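Local coordinates for F-actin-capping protein subunit alpha (Plasmodium berghei, PDB 7A0H), which forms an atypical homodimeric actin capping protein that probably binds the barbed ends of filaments and blocks subunit exchange there, at residues 193-197 with 209-213; 120-125 with 159-163. All coordinates share one frame; numbering follows the deposited sequence.

Contact 1 (193-197 with 209-213); sequences RSSWN and LTGTI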
# COMPACT_ATOMS: atom_id res chain seq x y z
N ARG A 193 -4.49 4.68 -17.28
CA ARG A 193 -3.92 3.91 -18.38
C ARG A 193 -5.04 3.06 -19.04
O ARG A 193 -5.62 2.17 -18.39
CB ARG A 193 -2.78 3.00 -17.86
CG ARG A 193 -1.51 3.73 -17.37
CD ARG A 193 -1.05 4.56 -18.39
NE ARG A 193 0.19 5.23 -18.19
CZ ARG A 193 0.39 6.38 -17.58
NH1 ARG A 193 -0.59 7.04 -17.03
NH2 ARG A 193 1.64 6.88 -17.53
N SER A 194 -5.31 3.31 -20.31
CA SER A 194 -6.41 2.62 -21.03
C SER A 194 -5.84 1.98 -22.29
O SER A 194 -5.36 2.68 -23.21
CB SER A 194 -7.54 3.61 -21.38
OG SER A 194 -8.56 2.95 -22.15
N SER A 195 -5.86 0.67 -22.34
CA SER A 195 -5.10 0.01 -23.38
C SER A 195 -5.94 -1.00 -24.12
O SER A 195 -6.74 -1.73 -23.50
CB SER A 195 -3.75 -0.66 -22.76
OG SER A 195 -4.11 -1.61 -21.77
N TRP A 196 -5.71 -1.11 -25.43
CA TRP A 196 -6.64 -1.79 -26.35
C TRP A 196 -5.83 -2.51 -27.41
O TRP A 196 -4.88 -1.92 -27.98
CB TRP A 196 -7.62 -0.76 -26.98
CG TRP A 196 -8.40 -0.13 -25.88
CD1 TRP A 196 -8.05 0.98 -25.16
CD2 TRP A 196 -9.62 -0.63 -25.29
NE1 TRP A 196 -8.92 1.17 -24.10
CE2 TRP A 196 -9.91 0.22 -24.18
CE3 TRP A 196 -10.50 -1.68 -25.60
CZ2 TRP A 196 -11.11 0.10 -23.43
CZ3 TRP A 196 -11.64 -1.87 -24.81
CH2 TRP A 196 -11.94 -0.95 -23.74
N ASN A 197 -6.15 -3.78 -27.59
CA ASN A 197 -5.54 -4.57 -28.65
C ASN A 197 -6.58 -5.19 -29.59
O ASN A 197 -7.65 -5.68 -29.17
CB ASN A 197 -4.73 -5.67 -28.01
CG ASN A 197 -3.72 -6.24 -28.94
OD1 ASN A 197 -2.75 -5.59 -29.31
ND2 ASN A 197 -3.95 -7.47 -29.35
N LEU A 209 -11.98 -6.91 -29.86
CA LEU A 209 -11.28 -5.81 -29.24
C LEU A 209 -11.24 -6.14 -27.73
O LEU A 209 -12.27 -6.41 -27.13
CB LEU A 209 -12.00 -4.51 -29.54
CG LEU A 209 -11.30 -3.30 -28.97
CD1 LEU A 209 -9.94 -2.94 -29.71
CD2 LEU A 209 -12.23 -2.13 -29.01
N THR A 210 -10.04 -6.35 -27.20
CA THR A 210 -9.77 -6.58 -25.77
C THR A 210 -9.15 -5.32 -25.19
O THR A 210 -8.37 -4.65 -25.88
CB THR A 210 -8.74 -7.68 -25.53
OG1 THR A 210 -7.57 -7.30 -26.27
CG2 THR A 210 -9.28 -9.01 -25.98
N GLY A 211 -9.54 -4.97 -23.98
CA GLY A 211 -9.04 -3.77 -23.37
C GLY A 211 -8.87 -3.94 -21.88
O GLY A 211 -9.44 -4.84 -21.24
N THR A 212 -8.04 -3.03 -21.33
CA THR A 212 -7.82 -2.96 -19.88
C THR A 212 -7.76 -1.50 -19.48
O THR A 212 -7.10 -0.69 -20.14
CB THR A 212 -6.53 -3.68 -19.50
OG1 THR A 212 -6.57 -5.04 -19.98
CG2 THR A 212 -6.26 -3.66 -17.94
N ILE A 213 -8.52 -1.14 -18.47
CA ILE A 213 -8.47 0.20 -17.91
C ILE A 213 -7.97 0.13 -16.46
O ILE A 213 -8.60 -0.50 -15.61
CB ILE A 213 -9.85 0.91 -17.98
CG1 ILE A 213 -10.29 1.09 -19.47
CG2 ILE A 213 -9.74 2.21 -17.30
CD1 ILE A 213 -11.63 1.81 -19.62
O HOH W 1 -4.32 -0.25 -19.28
O HOH W 2 -6.99 -8.63 -28.71
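Trp196 lays its indole against Gly211 in a CH-pi contact, the glycine CA standing over one face of the six-membered ring, 3.6 Å from its centroid and 22° off the normal. CG beside the backbone N (chi1 -61°) swings the ring across the neighbouring strand, over the backbone of a residue with no side chain to obstruct it. Two aliphatic side chains meet the indole obliquely: Leu209 CG approaches Trp196 CE3 at 3.8 Å, and Ile213 CG1 lies 4.2 Å from Trp196 CZ2. At the ring edge, in plane, NE1 of Trp196 donates a nearly straight bond of 2.7 Å (173°) to Ser194 OG, which is also bonded to Glu258 of helix 243-266. These strands form a beta hairpin within the antiparallel five-stranded sheet, and the face bearing Ser194, Trp196 and Ile213 packs on that helix, where Trp196 meets Ile254 and Cys257. Backbone bonds run reciprocally in the hydrogen-bonded pairs: Ser195 N to Thr212 O is 2.9 Å, Thr212 N to Ser195 O 2.8 Å, and Asn197 and Thr210 repeat the pattern. Waters serve the other face, one lying 2.8 Å from Ser195 OG and another 2.8 Å from Thr210 OG1. Asn197 ND2 is hydrogen-bonded to Asn172 OD1 on strand 170-183.

Contact 2 (120-125 with 159-163); sequences CNNKLK and ASSVY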
# COMPACT_ATOMS: atom_id res chain seq x y z
N CYS A 120 -6.51 4.75 -36.95
CA CYS A 120 -6.80 4.58 -35.54
C CYS A 120 -6.14 5.66 -34.69
O CYS A 120 -6.73 6.10 -33.71
CB CYS A 120 -6.37 3.25 -35.06
SG CYS A 120 -7.33 1.82 -35.64
N ASN A 121 -4.99 6.17 -35.12
CA ASN A 121 -4.30 7.21 -34.37
C ASN A 121 -5.11 8.50 -34.38
O ASN A 121 -5.27 9.16 -33.34
CB ASN A 121 -2.90 7.45 -34.99
CG ASN A 121 -2.22 8.65 -34.39
OD1 ASN A 121 -1.74 8.57 -33.27
ND2 ASN A 121 -2.28 9.79 -35.07
N ASN A 122 -5.57 8.92 -35.56
CA ASN A 122 -6.36 10.15 -35.67
C ASN A 122 -7.65 10.10 -34.88
O ASN A 122 -8.03 11.09 -34.23
CB ASN A 122 -6.72 10.42 -37.13
CG ASN A 122 -5.50 10.51 -37.97
OD1 ASN A 122 -4.39 10.61 -37.39
ND2 ASN A 122 -5.64 10.47 -39.27
N LYS A 123 -8.34 8.96 -34.90
CA LYS A 123 -9.60 8.89 -34.16
C LYS A 123 -9.32 8.89 -32.65
O LYS A 123 -10.09 9.48 -31.88
CB LYS A 123 -10.35 7.60 -34.48
CG LYS A 123 -10.87 7.43 -35.90
CD LYS A 123 -11.44 8.71 -36.45
CE LYS A 123 -11.89 8.51 -37.95
NZ LYS A 123 -12.43 9.84 -38.43
N LEU A 124 -8.20 8.23 -32.22
CA LEU A 124 -7.81 8.20 -30.80
C LEU A 124 -7.50 9.59 -30.33
O LEU A 124 -8.04 10.06 -29.34
CB LEU A 124 -6.60 7.32 -30.55
CG LEU A 124 -6.29 6.97 -29.07
CD1 LEU A 124 -7.36 6.09 -28.35
CD2 LEU A 124 -4.92 6.21 -29.04
N LYS A 125 -6.76 10.33 -31.10
CA LYS A 125 -6.52 11.71 -30.69
C LYS A 125 -7.80 12.53 -30.67
O LYS A 125 -8.00 13.35 -29.76
CB LYS A 125 -5.45 12.34 -31.59
CG LYS A 125 -4.00 11.67 -31.17
CD LYS A 125 -2.80 12.27 -31.77
CE LYS A 125 -1.58 11.40 -31.44
NZ LYS A 125 -1.18 11.43 -29.99
N ALA A 159 -1.07 11.37 -22.81
CA ALA A 159 -0.45 10.89 -24.03
C ALA A 159 -1.28 9.74 -24.56
O ALA A 159 -1.94 9.02 -23.79
CB ALA A 159 1.04 10.50 -23.79
N SER A 160 -1.25 9.60 -25.89
CA SER A 160 -1.94 8.51 -26.56
C SER A 160 -1.12 8.12 -27.79
O SER A 160 -0.51 8.99 -28.44
CB SER A 160 -3.36 8.89 -27.06
OG SER A 160 -3.31 10.09 -27.92
N SER A 161 -1.27 6.86 -28.21
CA SER A 161 -0.40 6.39 -29.28
C SER A 161 -1.06 5.19 -29.89
O SER A 161 -1.76 4.50 -29.19
CB SER A 161 1.00 5.99 -28.70
OG SER A 161 1.78 5.53 -29.78
N VAL A 162 -0.77 4.89 -31.15
CA VAL A 162 -1.21 3.60 -31.69
C VAL A 162 -0.00 2.91 -32.33
O VAL A 162 0.72 3.52 -33.14
CB VAL A 162 -2.37 3.72 -32.71
CG1 VAL A 162 -2.80 2.31 -33.09
CG2 VAL A 162 -3.72 4.39 -32.11
N TYR A 163 0.16 1.61 -32.01
CA TYR A 163 1.29 0.80 -32.48
C TYR A 163 0.82 -0.35 -33.37
O TYR A 163 -0.18 -1.00 -33.07
CB TYR A 163 2.12 0.14 -31.27
CG TYR A 163 2.56 1.11 -30.23
CD1 TYR A 163 3.83 1.74 -30.30
CD2 TYR A 163 1.71 1.48 -29.23
CE1 TYR A 163 4.22 2.70 -29.39
CE2 TYR A 163 2.10 2.41 -28.25
CZ TYR A 163 3.34 3.01 -28.32
OH TYR A 163 3.72 3.97 -27.36
O HOH W 3 0.29 6.99 -32.85
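A water bridges the Asn121 side-chain amide to the strand, donating to Asn121 OD1 at 2.6 Å and accepting from Val162 N at 2.9 Å. OD1 has a second partner in Asn84 ND2, while Asn121 ND2 bonds Asn122 OD1 lying 19° out of the amide plane; these bonds together limit the amide's rotation. On the strand, Ser161 OG sits 3.3 Å above one face of the Tyr163 ring, offset toward its rim.

Lys125, exposed at the margin of the contact, supplies its polar grip. Its chain runs extended until a bend at the last torsion (chi4 -69°) turns Lys125 NZ onto Ser160, where it donates to the backbone O at 3.0 Å and to OG at 3.3 Å. The ammonium stands above the carbonyl plane, 36° out of it.

Apolar packing lies deeper. Leu124 CD2 fits against the strand 3.7 Å from Ser160 CB and 3.8 Å from Val162 CG2, and this valine methyl also rests on the helix backbone, 3.7 Å from Asn121 CA. Cys120 CB approaches both valine methyls.

Helix segment 120-125 runs nearly antiparallel to 159-163 of strand 154-167, the outermost of the five-stranded sheet within this chain. The helix lies over it and reaches the adjoining strand 170-183, with Cys120 on Leu173 and Leu124 on Ile177; Leu124 and Lys123 also meet helix 243-266 at Leu251.

In the fold
Both contacts belong to the same antiparallel sheet, with centres 13 Å apart and nearest atoms about 6 Å apart, so they do not touch. Strand 170-183 lies between them: its Leu175 packs on Val162 of contact 2 and pairs through its backbone with Trp196 of contact 1, and Ile177 likewise links Leu124 to Ser194. Helix 243-266 is shared by the two as well, its Val253 also touching Leu209 of contact 1. Contact 1 joins successive strands inside the sheet, whereas contact 2 seats helix 112-131 on the strand outermost within this chain. In the homodimer, neither contact is touched by the partner chain.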